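Local coordinates for protein polyketide synthase PksJ (Bacillus subtilis subsp. subtilis, PDB 4J1Q) that catalyses, as the ketoreductase domain of the bacillaene assembly line, stereoselective NADPH-dependent reduction of alpha- and beta-keto groups on polyketide intermediates, at residues L24-P28 and K427-F431; V114-K118 and E146-P150; L122-G128 and S356-F361; W199-Y205 and L330-I334; L217-E221 and L416-Y420. One frame throughout, in Å; residues are numbered along the deposited sequence.

Contact 1 (L24-P28 and K427-F431); sequences LMLEP and KPQVF
An antiparallel pairing of strand 22-31, near the start of the chain, with strand 429-435, near its end, brings Leu26 opposite Phe431 as a hydrogen-bonded pair. Leu26 N donates to Phe431 O at 2.9 Å, and Phe431 N returns a bond to Leu26 O at 3.0 Å. The short strand axes run at 144°; within these residues one bonded pair forms. On the face carrying Leu26 and Phe431, Leu26 CD1 approaches Phe431 CD2 obliquely at 4.2 Å; Trp184 of strand 178-186 meets the Phe431 ring and also packs on Leu26. Met25 and Val430 meet by their methyl groups instead: Met25 keeps CG trans to its backbone N (chi1 -171°) and bends at chi2, which carries CE close to Val430 CG1. Further along, the Pro28 ring lies against the Gln429 backbone, CD 3.4 Å from Gln429 O, while Pro28 CG faces the Gln429 side chain with OE1 at 3.9 Å. The amide of Gln429 is anchored elsewhere, NE2 donating to Asn382 OD1. At the partly exposed end, Glu27 OE2 and Lys427 NZ form a long salt bridge of 3.6 Å, although the placing of the two aliphatic parts behind these charges is doubtful. The two backbone hydrogen bonds and the apolar contacts thus carry the join, and the loosely paired charges at its edge probably add a modest attraction.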
# COMPACT_ATOMS: atom_id res chain seq x y z
N LEU A 24 15.95 4.92 9.99
CA LEU A 24 14.89 5.74 10.58
C LEU A 24 13.59 4.98 10.38
O LEU A 24 13.45 4.26 9.41
CB LEU A 24 14.82 7.08 9.84
CG LEU A 24 13.76 8.06 10.32
CD1 LEU A 24 12.41 7.42 10.15
CD2 LEU A 24 13.99 8.44 11.78
N MET A 25 12.64 5.13 11.29
CA MET A 25 11.45 4.27 11.25
C MET A 25 10.20 5.02 11.72
O MET A 25 10.21 5.55 12.81
CB MET A 25 11.68 3.06 12.14
CG MET A 25 10.62 1.98 12.02
SD MET A 25 11.34 0.30 12.05
CE MET A 25 9.90 -0.67 12.45
N LEU A 26 9.12 5.04 10.93
CA LEU A 26 8.01 5.98 11.13
C LEU A 26 6.61 5.35 11.18
O LEU A 26 6.34 4.29 10.63
CB LEU A 26 8.00 7.06 10.04
CG LEU A 26 9.25 7.91 9.90
CD1 LEU A 26 9.10 8.84 8.70
CD2 LEU A 26 9.49 8.66 11.20
N GLU A 27 5.66 6.11 11.67
CA GLU A 27 4.38 5.53 11.90
C GLU A 27 3.30 6.59 11.72
O GLU A 27 3.50 7.71 12.15
CB GLU A 27 4.39 4.91 13.28
CG GLU A 27 3.14 4.15 13.63
CD GLU A 27 2.08 5.06 14.17
OE1 GLU A 27 2.46 6.14 14.69
OE2 GLU A 27 0.87 4.72 14.05
N PRO A 28 2.28 6.32 10.87
CA PRO A 28 1.35 7.40 10.42
C PRO A 28 0.45 7.89 11.56
O PRO A 28 0.02 7.09 12.36
CB PRO A 28 0.48 6.69 9.38
CG PRO A 28 0.48 5.26 9.82
CD PRO A 28 1.89 5.01 10.32
N LYS A 427 1.63 -2.14 14.95
CA LYS A 427 0.88 -1.11 14.24
C LYS A 427 0.56 -1.63 12.87
O LYS A 427 1.29 -2.46 12.33
CB LYS A 427 1.70 0.16 14.15
CG LYS A 427 1.93 0.82 15.50
CD LYS A 427 2.94 1.95 15.38
CE LYS A 427 3.18 2.65 16.71
NZ LYS A 427 1.98 3.37 17.20
N PRO A 428 -0.56 -1.19 12.31
CA PRO A 428 -0.99 -1.68 11.01
C PRO A 428 -0.02 -1.26 9.90
O PRO A 428 0.01 -1.87 8.83
CB PRO A 428 -2.34 -0.98 10.80
CG PRO A 428 -2.79 -0.56 12.17
CD PRO A 428 -1.54 -0.27 12.93
N GLN A 429 0.73 -0.20 10.14
CA GLN A 429 1.56 0.37 9.09
C GLN A 429 2.86 0.89 9.66
O GLN A 429 2.87 1.76 10.54
CB GLN A 429 0.81 1.51 8.38
CG GLN A 429 1.14 1.67 6.92
CD GLN A 429 0.55 2.94 6.35
OE1 GLN A 429 -0.60 3.28 6.63
NE2 GLN A 429 1.34 3.67 5.57
N VAL A 430 3.95 0.44 9.07
CA VAL A 430 5.27 0.84 9.49
C VAL A 430 6.02 1.28 8.25
O VAL A 430 6.12 0.55 7.27
CB VAL A 430 6.01 -0.35 10.14
CG1 VAL A 430 7.51 -0.06 10.26
CG2 VAL A 430 5.43 -0.67 11.51
N PHE A 431 6.55 2.49 8.28
CA PHE A 431 7.27 3.02 7.15
C PHE A 431 8.77 2.95 7.45
O PHE A 431 9.22 3.54 8.42
CB PHE A 431 6.84 4.46 6.91
CG PHE A 431 7.68 5.20 5.92
CD1 PHE A 431 7.13 5.71 4.79
CD2 PHE A 431 9.01 5.47 6.18
CE1 PHE A 431 7.88 6.46 3.90
CE2 PHE A 431 9.79 6.15 5.26
CZ PHE A 431 9.22 6.65 4.12

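Contact 2 (V114-K118 and E146-P150); sequences VPLEK and EIEKP
Leu116 lies across the backbone of 146-148, its CD1 3.6 Å from Glu148 N and its CD2 3.8 Å from Glu146 OE1. Placing CG beside the backbone N (chi1 -52°) lets the two methyls straddle this stretch, one reaching the peptide after Ile147 and the other the carboxylate of Glu146. Pro115 CB and Pro150 CD touch at 4.1 Å, so two proline rings meet where both chain segments leave their strands. Beneath these side chains the backbones pair in parallel, Val114 with Glu146 and Pro115 with Ile147. Ile147 N points to Val114 O, though the modelled spacing is doubtfully short, and Leu116 N, the regular next donor, makes a weak bond to Ile147 O, whose place is less certain. At the solvent-exposed end Glu117 OE1 and Lys149 NZ form a long salt bridge of 3.7 Å, the two side chains crossing at about a right angle. In the second shell, Arg173 NH2 forms a salt bridge with Glu146 OE1, which would help hold the carboxylate beside Leu116 and probably favours its charged form although the residue is buried. The contact closes the C-terminal ends of strands 108-115 and 140-147, which helix 126-136 connects in a beta-alpha-beta unit; strand 171-175 flanks 140-147 on its other side, while Phe123 and Ala124, just ahead of that helix, pack on Val114 and Glu146.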
# COMPACT_ATOMS: atom_id res chain seq x y z
N VAL A 114 -13.68 10.49 0.33
CA VAL A 114 -13.80 9.10 0.71
C VAL A 114 -14.57 9.09 2.03
O VAL A 114 -14.17 9.77 2.99
CB VAL A 114 -12.40 8.45 0.90
CG1 VAL A 114 -12.50 6.92 1.08
CG2 VAL A 114 -11.50 8.81 -0.27
N PRO A 115 -15.72 8.40 2.03
CA PRO A 115 -16.44 8.17 3.26
C PRO A 115 -15.88 6.95 3.99
O PRO A 115 -15.81 5.88 3.41
CB PRO A 115 -17.87 7.91 2.78
CG PRO A 115 -17.69 7.27 1.44
CD PRO A 115 -16.39 7.79 0.87
N LEU A 116 -15.43 7.15 5.22
CA LEU A 116 -15.19 6.04 6.12
C LEU A 116 -16.49 5.28 6.32
O LEU A 116 -17.49 5.84 6.74
CB LEU A 116 -14.63 6.53 7.46
CG LEU A 116 -13.42 7.45 7.35
CD1 LEU A 116 -13.57 8.66 8.26
CD2 LEU A 116 -12.14 6.72 7.69
N GLU A 117 -16.50 4.03 5.87
CA GLU A 117 -17.66 3.18 5.98
C GLU A 117 -17.12 1.77 5.87
O GLU A 117 -15.90 1.58 5.91
CB GLU A 117 -18.63 3.48 4.85
CG GLU A 117 -19.97 2.75 4.97
CD GLU A 117 -21.14 3.55 4.45
OE1 GLU A 117 -21.83 4.19 5.28
OE2 GLU A 117 -21.40 3.54 3.22
N LYS A 118 -18.00 0.80 5.72
CA LYS A 118 -17.64 -0.61 5.84
C LYS A 118 -16.37 -0.97 5.05
O LYS A 118 -15.43 -1.54 5.60
CB LYS A 118 -18.81 -1.49 5.40
CG LYS A 118 -18.91 -2.81 6.15
CD LYS A 118 -20.32 -3.36 6.11
CE LYS A 118 -21.25 -2.63 7.08
NZ LYS A 118 -21.49 -3.39 8.34
N GLU A 146 -11.23 12.13 3.83
CA GLU A 146 -12.00 10.99 4.33
C GLU A 146 -13.07 11.52 5.28
O GLU A 146 -12.78 12.30 6.18
CB GLU A 146 -11.08 10.01 5.07
CG GLU A 146 -9.93 9.46 4.23
CD GLU A 146 -8.80 8.85 5.06
OE1 GLU A 146 -9.07 8.04 5.98
OE2 GLU A 146 -7.62 9.16 4.75
N ILE A 147 -14.31 11.09 5.09
CA ILE A 147 -15.43 11.68 5.82
C ILE A 147 -16.30 10.59 6.41
O ILE A 147 -16.77 9.71 5.69
CB ILE A 147 -16.30 12.54 4.91
CG1 ILE A 147 -15.50 13.72 4.37
CG2 ILE A 147 -17.56 13.00 5.65
CD1 ILE A 147 -16.22 14.51 3.30
N GLU A 148 -16.53 10.68 7.71
CA GLU A 148 -17.28 9.66 8.45
C GLU A 148 -18.74 9.55 8.02
O GLU A 148 -19.25 8.44 7.84
CB GLU A 148 -17.17 9.92 9.96
CG GLU A 148 -18.31 9.34 10.79
CD GLU A 148 -18.02 7.94 11.32
OE1 GLU A 148 -16.87 7.66 11.72
OE2 GLU A 148 -18.96 7.12 11.36
N LYS A 149 -19.43 10.68 7.89
CA LYS A 149 -20.74 10.71 7.23
C LYS A 149 -20.93 12.04 6.55
O LYS A 149 -21.47 12.97 7.15
CB LYS A 149 -21.89 10.49 8.23
CG LYS A 149 -21.63 9.46 9.32
CD LYS A 149 -21.62 8.05 8.75
CE LYS A 149 -22.95 7.35 9.00
NZ LYS A 149 -23.14 6.32 7.95
N PRO A 150 -20.44 12.17 5.32
CA PRO A 150 -20.43 13.48 4.69
C PRO A 150 -21.84 14.07 4.44
O PRO A 150 -22.05 15.26 4.66
CB PRO A 150 -19.67 13.25 3.38
CG PRO A 150 -19.80 11.80 3.10
CD PRO A 150 -19.90 11.11 4.44

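Contact 3 (L122-G128 and S356-F361); sequences LFAGVSG and SFMDAF
The backbones come together at Gly125 and Phe357, whose CA atoms are 4.5 Å apart, where a 3-10 turn at 122-125 leads into helix 126-136 and meets helix 349-370. Gly125 and Gly128 both present bare backbone to the partner helix. Ser356 enters there: its CB is 3.1 Å from Gly125 O, and its OG is 3.0 Å from Gly128 CA. That hydroxyl is engaged within its own helix by Ala352 O; chi1 of -64°, which sets OG beside the backbone N, serves this bond and the approach to Gly128 together. Such close helix packing through small residues joins the part of the fold carrying helix 126-136 to the Rossmann-type ketoreductase fold, to which helix 349-370 belongs. At the other end Leu122 is wedged among three residues. Its CD2 rests on the helix backbone, 3.6 Å from Phe361 N, and Leu122 CD2 is 3.9 Å from Ala360 CB. Leu122 CD1 meets the Phe361 ring at the edge, 3.9 Å from Phe361 CD1, and approaches Phe357 CE1 obliquely, also at 3.9 Å. Ile81 of helix 81-98 packs on Leu122 as well, and Tyr85 of that helix meets the Phe357 ring, while Val315 and Leu318 of helix 304-324 touch Phe357 and Phe361 respectively.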
# COMPACT_ATOMS: atom_id res chain seq x y z
N LEU A 122 -11.15 1.80 2.08
CA LEU A 122 -10.10 1.39 1.20
C LEU A 122 -9.82 2.34 0.02
O LEU A 122 -8.68 2.43 -0.43
CB LEU A 122 -10.40 -0.00 0.68
CG LEU A 122 -10.46 -1.05 1.80
CD1 LEU A 122 -10.77 -2.41 1.21
CD2 LEU A 122 -9.14 -1.08 2.56
N PHE A 123 -10.85 3.05 -0.46
CA PHE A 123 -10.68 4.07 -1.50
C PHE A 123 -9.68 5.14 -1.08
O PHE A 123 -9.14 5.83 -1.91
CB PHE A 123 -12.04 4.71 -1.85
CG PHE A 123 -13.01 3.75 -2.49
CD1 PHE A 123 -14.35 3.79 -2.16
CD2 PHE A 123 -12.58 2.79 -3.39
CE1 PHE A 123 -15.25 2.88 -2.71
CE2 PHE A 123 -13.47 1.92 -3.99
CZ PHE A 123 -14.81 1.95 -3.64
N ALA A 124 -9.45 5.28 0.23
CA ALA A 124 -8.47 6.23 0.74
C ALA A 124 -7.08 5.95 0.16
O ALA A 124 -6.20 6.83 0.11
CB ALA A 124 -8.41 6.17 2.27
N GLY A 125 -6.87 4.70 -0.25
CA GLY A 125 -5.70 4.34 -1.03
C GLY A 125 -5.42 5.22 -2.24
O GLY A 125 -4.30 5.27 -2.73
N VAL A 126 -6.44 5.87 -2.78
CA VAL A 126 -6.25 6.71 -3.96
C VAL A 126 -5.13 7.72 -3.70
O VAL A 126 -4.55 8.30 -4.61
CB VAL A 126 -7.53 7.44 -4.37
CG1 VAL A 126 -7.88 8.50 -3.34
CG2 VAL A 126 -7.35 8.06 -5.75
N SER A 127 -4.79 7.89 -2.43
CA SER A 127 -3.70 8.77 -2.06
C SER A 127 -2.31 8.44 -2.65
O SER A 127 -1.52 9.35 -2.92
CB SER A 127 -3.56 8.80 -0.56
OG SER A 127 -2.40 9.54 -0.23
N GLY A 128 -1.98 7.15 -2.78
CA GLY A 128 -0.78 6.76 -3.52
C GLY A 128 -0.75 7.35 -4.92
O GLY A 128 0.28 7.87 -5.37
N SER A 356 -0.65 1.66 -1.60
CA SER A 356 -1.52 2.40 -0.66
C SER A 356 -2.77 1.63 -0.28
O SER A 356 -3.30 1.84 0.80
CB SER A 356 -1.99 3.74 -1.24
OG SER A 356 -0.91 4.60 -1.47
N PHE A 357 -3.35 0.90 -1.23
CA PHE A 357 -4.49 0.04 -0.91
C PHE A 357 -4.14 -0.97 0.16
O PHE A 357 -4.96 -1.21 1.08
CB PHE A 357 -5.01 -0.68 -2.16
CG PHE A 357 -6.05 -1.74 -1.87
CD1 PHE A 357 -7.40 -1.47 -2.03
CD2 PHE A 357 -5.67 -3.03 -1.54
CE1 PHE A 357 -8.35 -2.46 -1.86
CE2 PHE A 357 -6.61 -4.01 -1.36
CZ PHE A 357 -7.95 -3.73 -1.48
N MET A 358 -2.93 -1.54 0.09
CA MET A 358 -2.52 -2.55 1.07
C MET A 358 -2.40 -1.95 2.45
O MET A 358 -2.95 -2.50 3.41
CB MET A 358 -1.18 -3.21 0.66
CG MET A 358 -1.32 -4.06 -0.59
SD MET A 358 -0.04 -5.30 -0.73
CE MET A 358 1.50 -4.36 -0.60
N ASP A 359 -1.74 -0.79 2.52
CA ASP A 359 -1.70 0.02 3.76
C ASP A 359 -3.09 0.24 4.34
O ASP A 359 -3.32 -0.01 5.52
CB ASP A 359 -1.03 1.38 3.52
CG ASP A 359 0.37 1.24 2.91
OD1 ASP A 359 0.95 0.11 2.97
OD2 ASP A 359 0.87 2.26 2.36
N ALA A 360 -4.03 0.67 3.51
CA ALA A 360 -5.41 0.92 3.96
C ALA A 360 -6.06 -0.39 4.39
O ALA A 360 -6.83 -0.42 5.33
CB ALA A 360 -6.25 1.58 2.87
N PHE A 361 -5.72 -1.47 3.69
CA PHE A 361 -6.27 -2.79 4.03
C PHE A 361 -5.83 -3.28 5.41
O PHE A 361 -6.59 -3.96 6.11
CB PHE A 361 -5.89 -3.79 2.94
CG PHE A 361 -6.77 -5.01 2.90
CD1 PHE A 361 -8.01 -4.97 2.30
CD2 PHE A 361 -6.36 -6.19 3.50
CE1 PHE A 361 -8.84 -6.09 2.29
CE2 PHE A 361 -7.19 -7.30 3.51
CZ PHE A 361 -8.43 -7.25 2.90

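Contact 4 (W199-Y205 and L330-I334); sequences WRDEGVY and LDFFI
The Phe332 ring meets Trp199 and Tyr205 at its outer end, forming an aromatic cluster that packs the loop leading into strand 204-208 of the Rossmann-type ketoreductase fold against the start of strand 332-338. Toward Tyr205 its plane is nearly parallel, tilted by 13°, but the rings are slid, with centroids 5.7 Å apart, so they barely overlap and touch through Phe332 CZ and Tyr205 CD1. Toward Trp199 it stands steeply, at 83° to the six-membered ring, with Phe332 CZ 3.7 Å from Trp199 CZ3. Phe332 has chi1 of 57°, which tucks CG between its own backbone N and carbonyl carbon and swings the ring toward both partners. Trp199 CE3 lies over the rim of one Tyr205 face. Beside the cluster, Asp331 and the extended Arg200 reach for each other from opposite directions. The carboxylate sits over one face of the guanidinium, the planes strongly inclined; Arg200 NH2 to Asp331 OD1 is 2.6 Å, a salt bridge of charges with no N-H aimed at the oxygen. The modelled spacing of Arg200 N and Tyr205 OH is doubtfully short, but consistent with a bond joining loop and strand. Strand 286-289 runs between 204-208 and 332-338, and Asn285 bonds to the backbones of Val204 and Asp331. Ile222 of helix 213-226 packs on Trp199 and Tyr205, and helix 412-425 covers Trp199 through Phe419, with Tyr420 OH probably bonded to Trp199 NE1, at a doubtfully short spacing.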
# COMPACT_ATOMS: atom_id res chain seq x y z
N TRP A 199 8.15 -16.75 14.92
CA TRP A 199 8.30 -18.10 14.36
C TRP A 199 7.86 -19.22 15.28
O TRP A 199 8.23 -19.25 16.46
CB TRP A 199 9.74 -18.31 13.94
CG TRP A 199 10.28 -17.19 13.09
CD1 TRP A 199 11.43 -16.44 13.31
CD2 TRP A 199 9.65 -16.61 11.90
NE1 TRP A 199 11.61 -15.53 12.29
CE2 TRP A 199 10.56 -15.55 11.44
CE3 TRP A 199 8.51 -16.87 11.18
CZ2 TRP A 199 10.31 -14.81 10.31
CZ3 TRP A 199 8.25 -16.12 10.04
CH2 TRP A 199 9.12 -15.10 9.62
N ARG A 200 7.07 -20.14 14.73
CA ARG A 200 6.85 -21.46 15.33
C ARG A 200 7.70 -22.50 14.63
O ARG A 200 7.61 -22.67 13.40
CB ARG A 200 5.38 -21.87 15.22
CG ARG A 200 4.44 -20.98 16.01
CD ARG A 200 3.00 -21.44 15.85
NE ARG A 200 2.10 -20.56 16.58
CZ ARG A 200 0.77 -20.67 16.57
NH1 ARG A 200 0.20 -21.63 15.85
NH2 ARG A 200 0.03 -19.81 17.25
N ASP A 201 8.49 -23.23 15.42
CA ASP A 201 9.51 -24.13 14.89
C ASP A 201 8.88 -25.16 13.96
O ASP A 201 9.41 -25.44 12.89
CB ASP A 201 10.27 -24.84 16.01
CG ASP A 201 11.39 -23.98 16.57
OD1 ASP A 201 12.32 -23.61 15.82
OD2 ASP A 201 11.34 -23.66 17.78
N GLU A 202 7.72 -25.67 14.34
CA GLU A 202 6.86 -26.32 13.37
C GLU A 202 5.75 -25.38 12.91
O GLU A 202 5.51 -24.34 13.53
CB GLU A 202 6.30 -27.63 13.93
CG GLU A 202 7.37 -28.64 14.35
CD GLU A 202 6.92 -30.09 14.22
OE1 GLU A 202 5.82 -30.41 14.72
OE2 GLU A 202 7.69 -30.90 13.66
N GLY A 203 5.07 -25.73 11.83
CA GLY A 203 3.96 -24.91 11.35
C GLY A 203 4.25 -24.14 10.06
O GLY A 203 5.39 -24.01 9.65
N VAL A 204 3.19 -23.61 9.45
CA VAL A 204 3.23 -23.27 8.04
C VAL A 204 3.25 -21.76 7.77
O VAL A 204 2.44 -21.01 8.32
CB VAL A 204 2.06 -23.91 7.27
CG1 VAL A 204 2.15 -23.57 5.79
CG2 VAL A 204 2.09 -25.42 7.46
N TYR A 205 4.17 -21.34 6.91
CA TYR A 205 4.24 -19.98 6.42
C TYR A 205 4.23 -20.02 4.91
O TYR A 205 4.89 -20.87 4.29
CB TYR A 205 5.50 -19.28 6.94
CG TYR A 205 5.65 -19.36 8.45
CD1 TYR A 205 4.67 -18.84 9.30
CD2 TYR A 205 6.72 -20.06 9.04
CE1 TYR A 205 4.76 -18.97 10.69
CE2 TYR A 205 6.82 -20.19 10.42
CZ TYR A 205 5.84 -19.67 11.24
OH TYR A 205 5.96 -19.82 12.60
N LEU A 330 -4.01 -17.66 12.11
CA LEU A 330 -2.71 -17.07 11.78
C LEU A 330 -2.07 -16.37 12.97
O LEU A 330 -2.75 -15.72 13.75
CB LEU A 330 -2.86 -16.06 10.63
CG LEU A 330 -3.37 -16.57 9.28
CD1 LEU A 330 -3.66 -15.40 8.35
CD2 LEU A 330 -2.37 -17.51 8.65
N ASP A 331 -0.74 -16.43 13.04
CA ASP A 331 0.02 -15.56 13.94
C ASP A 331 0.17 -14.14 13.34
O ASP A 331 0.25 -13.15 14.07
CB ASP A 331 1.39 -16.16 14.25
CG ASP A 331 1.32 -17.62 14.79
OD1 ASP A 331 0.26 -18.02 15.34
OD2 ASP A 331 2.33 -18.35 14.65
N PHE A 332 0.19 -14.05 12.01
CA PHE A 332 0.35 -12.76 11.32
C PHE A 332 -0.11 -12.80 9.86
O PHE A 332 -0.23 -13.87 9.24
CB PHE A 332 1.81 -12.27 11.40
CG PHE A 332 2.82 -13.25 10.84
CD1 PHE A 332 2.90 -13.49 9.48
CD2 PHE A 332 3.72 -13.91 11.69
CE1 PHE A 332 3.83 -14.37 8.97
CE2 PHE A 332 4.65 -14.80 11.19
CZ PHE A 332 4.70 -15.03 9.83
N PHE A 333 -0.45 -11.62 9.34
CA PHE A 333 -0.63 -11.43 7.91
C PHE A 333 0.06 -10.11 7.57
O PHE A 333 -0.40 -9.05 7.99
CB PHE A 333 -2.13 -11.36 7.58
CG PHE A 333 -2.48 -11.61 6.13
CD1 PHE A 333 -1.58 -11.31 5.11
CD2 PHE A 333 -3.77 -12.00 5.78
CE1 PHE A 333 -1.95 -11.45 3.76
CE2 PHE A 333 -4.14 -12.15 4.45
CZ PHE A 333 -3.23 -11.84 3.43
N ILE A 334 1.24 -10.21 6.96
CA ILE A 334 2.07 -9.04 6.71
C ILE A 334 2.15 -8.73 5.22
O ILE A 334 2.48 -9.60 4.42
CB ILE A 334 3.49 -9.25 7.23
CG1 ILE A 334 3.52 -9.16 8.77
CG2 ILE A 334 4.44 -8.26 6.58
CD1 ILE A 334 4.66 -9.95 9.38

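Contact 5 (L217-E221 and L416-Y420); sequences LFAKE and LKAFY
With CG trans to its backbone N (chi1 173°), Phe419 turns one ring face to Phe218, whose CG, set beside its own backbone N, sends the ring out from the neighbouring helix to meet it. The result is a T-shaped pair: Phe218 CE2 points at the middle of the Phe419 ring, 3.3 Å above its plane, with centroids 4.7 Å apart and planes at 73°. Leu416 CD2 sits over the rim of one Phe218 face, 4.3 Å from Phe218 CE2. Glu221 bends at chi2, bringing its carboxylate toward Tyr420 from the opposite direction. Glu221 OE2 reaches the edge of the Tyr420 ring near its plane and accepts a weak, 3.4 Å hydrogen bond from Tyr420 OH, carboxylate and ring being well inclined to each other. Glu221 OE2 also has a salt bridge to Arg225 NE, which probably favours its charged form; Tyr420 OH turns mainly to Trp199. Between these segments helices 213-226 and 412-425 meet through long side chains, their short axes 12.6 Å apart at 72°. Helix 213-226 follows strand 204-208 and a Gly-rich turn consistent with the Rossmann-type nucleotide-binding motif; Phe336 of strand 332-338 packs edge-to-face with Phe218, and strand 22-31 touches helix 412-425 at Ala418.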
# COMPACT_ATOMS: atom_id res chain seq x y z
N LEU A 217 14.79 -14.27 0.44
CA LEU A 217 15.52 -13.78 1.60
C LEU A 217 14.78 -14.15 2.87
O LEU A 217 15.37 -14.69 3.81
CB LEU A 217 15.73 -12.27 1.54
CG LEU A 217 16.79 -11.77 0.55
CD1 LEU A 217 16.97 -10.26 0.66
CD2 LEU A 217 18.12 -12.50 0.74
N PHE A 218 13.49 -13.86 2.90
CA PHE A 218 12.67 -14.19 4.05
C PHE A 218 12.47 -15.70 4.19
O PHE A 218 12.39 -16.21 5.30
CB PHE A 218 11.33 -13.46 4.00
CG PHE A 218 11.39 -12.05 4.55
CD1 PHE A 218 11.93 -11.01 3.82
CD2 PHE A 218 10.99 -11.80 5.86
CE1 PHE A 218 12.03 -9.75 4.35
CE2 PHE A 218 11.09 -10.55 6.43
CZ PHE A 218 11.64 -9.52 5.68
N ALA A 219 12.58 -16.42 3.08
CA ALA A 219 12.61 -17.89 3.11
C ALA A 219 13.80 -18.44 3.90
O ALA A 219 13.64 -19.27 4.79
CB ALA A 219 12.61 -18.45 1.70
N LYS A 220 15.00 -17.98 3.53
CA LYS A 220 16.21 -18.34 4.25
C LYS A 220 16.10 -17.98 5.73
O LYS A 220 16.41 -18.80 6.60
CB LYS A 220 17.43 -17.66 3.61
CG LYS A 220 18.77 -17.98 4.28
CD LYS A 220 19.86 -18.38 3.29
CE LYS A 220 20.93 -19.26 3.95
NZ LYS A 220 21.89 -19.93 3.00
N GLU A 221 15.69 -16.75 6.01
CA GLU A 221 15.54 -16.29 7.38
C GLU A 221 14.66 -17.26 8.18
O GLU A 221 15.04 -17.72 9.24
CB GLU A 221 14.94 -14.88 7.42
CG GLU A 221 14.83 -14.29 8.82
CD GLU A 221 16.16 -14.24 9.56
OE1 GLU A 221 17.17 -14.68 8.96
OE2 GLU A 221 16.21 -13.75 10.72
N LEU A 416 15.71 -7.00 8.17
CA LEU A 416 15.17 -8.06 9.01
C LEU A 416 14.97 -7.56 10.44
O LEU A 416 13.97 -7.89 11.09
CB LEU A 416 16.13 -9.25 9.01
CG LEU A 416 16.10 -10.18 7.79
CD1 LEU A 416 17.48 -10.82 7.58
CD2 LEU A 416 15.02 -11.25 7.93
N LYS A 417 15.88 -6.71 10.90
CA LYS A 417 15.72 -6.09 12.19
C LYS A 417 14.47 -5.23 12.24
O LYS A 417 13.64 -5.36 13.13
CB LYS A 417 16.97 -5.29 12.58
CG LYS A 417 18.20 -6.16 12.80
CD LYS A 417 19.42 -5.34 13.20
CE LYS A 417 20.71 -6.15 13.03
NZ LYS A 417 21.88 -5.52 13.72
N ALA A 418 14.29 -4.40 11.21
CA ALA A 418 13.10 -3.56 11.11
C ALA A 418 11.84 -4.42 11.00
O ALA A 418 10.82 -4.13 11.62
CB ALA A 418 13.22 -2.66 9.90
N PHE A 419 11.95 -5.52 10.29
CA PHE A 419 10.85 -6.44 10.18
C PHE A 419 10.41 -6.96 11.54
O PHE A 419 9.23 -6.95 11.84
CB PHE A 419 11.22 -7.59 9.27
CG PHE A 419 10.18 -8.69 9.22
CD1 PHE A 419 9.06 -8.58 8.41
CD2 PHE A 419 10.40 -9.89 9.92
CE1 PHE A 419 8.14 -9.62 8.33
CE2 PHE A 419 9.50 -10.93 9.83
CZ PHE A 419 8.39 -10.83 9.00
N TYR A 420 11.37 -7.40 12.36
CA TYR A 420 11.08 -7.89 13.70
C TYR A 420 10.58 -6.78 14.63
O TYR A 420 9.58 -6.94 15.33
CB TYR A 420 12.29 -8.62 14.31
CG TYR A 420 12.53 -10.00 13.71
CD1 TYR A 420 11.51 -10.94 13.69
CD2 TYR A 420 13.73 -10.32 13.08
CE1 TYR A 420 11.66 -12.16 13.07
CE2 TYR A 420 13.91 -11.55 12.46
CZ TYR A 420 12.87 -12.48 12.47
OH TYR A 420 13.03 -13.73 11.90

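Overall arrangement
Contacts 2, 3 and 5 are mostly buried and contacts 1 and 4 partly so; contacts 1, 2 and 4 each carry a charged pair toward the outside. Contacts 1 and 2 rest on strand pairing, antiparallel and parallel respectively; contacts 3 and 5 pack helical segments, one through a serine side chain set against glycine backbone, the other through long side chains between well-separated axes. Contact 4 bridges non-adjacent strands by aromatic rings. Contacts 4 and 5 touch where Trp199 meets Phe419 and Tyr420, building one aromatic region. Contact 3 lies near the chain's centre, touching contact 2 through Val114 and contact 1 through Asp359 and Gln429. Contacts 2 and 5 lie on opposite sides of the chain's centre, about 36 Å apart between centres.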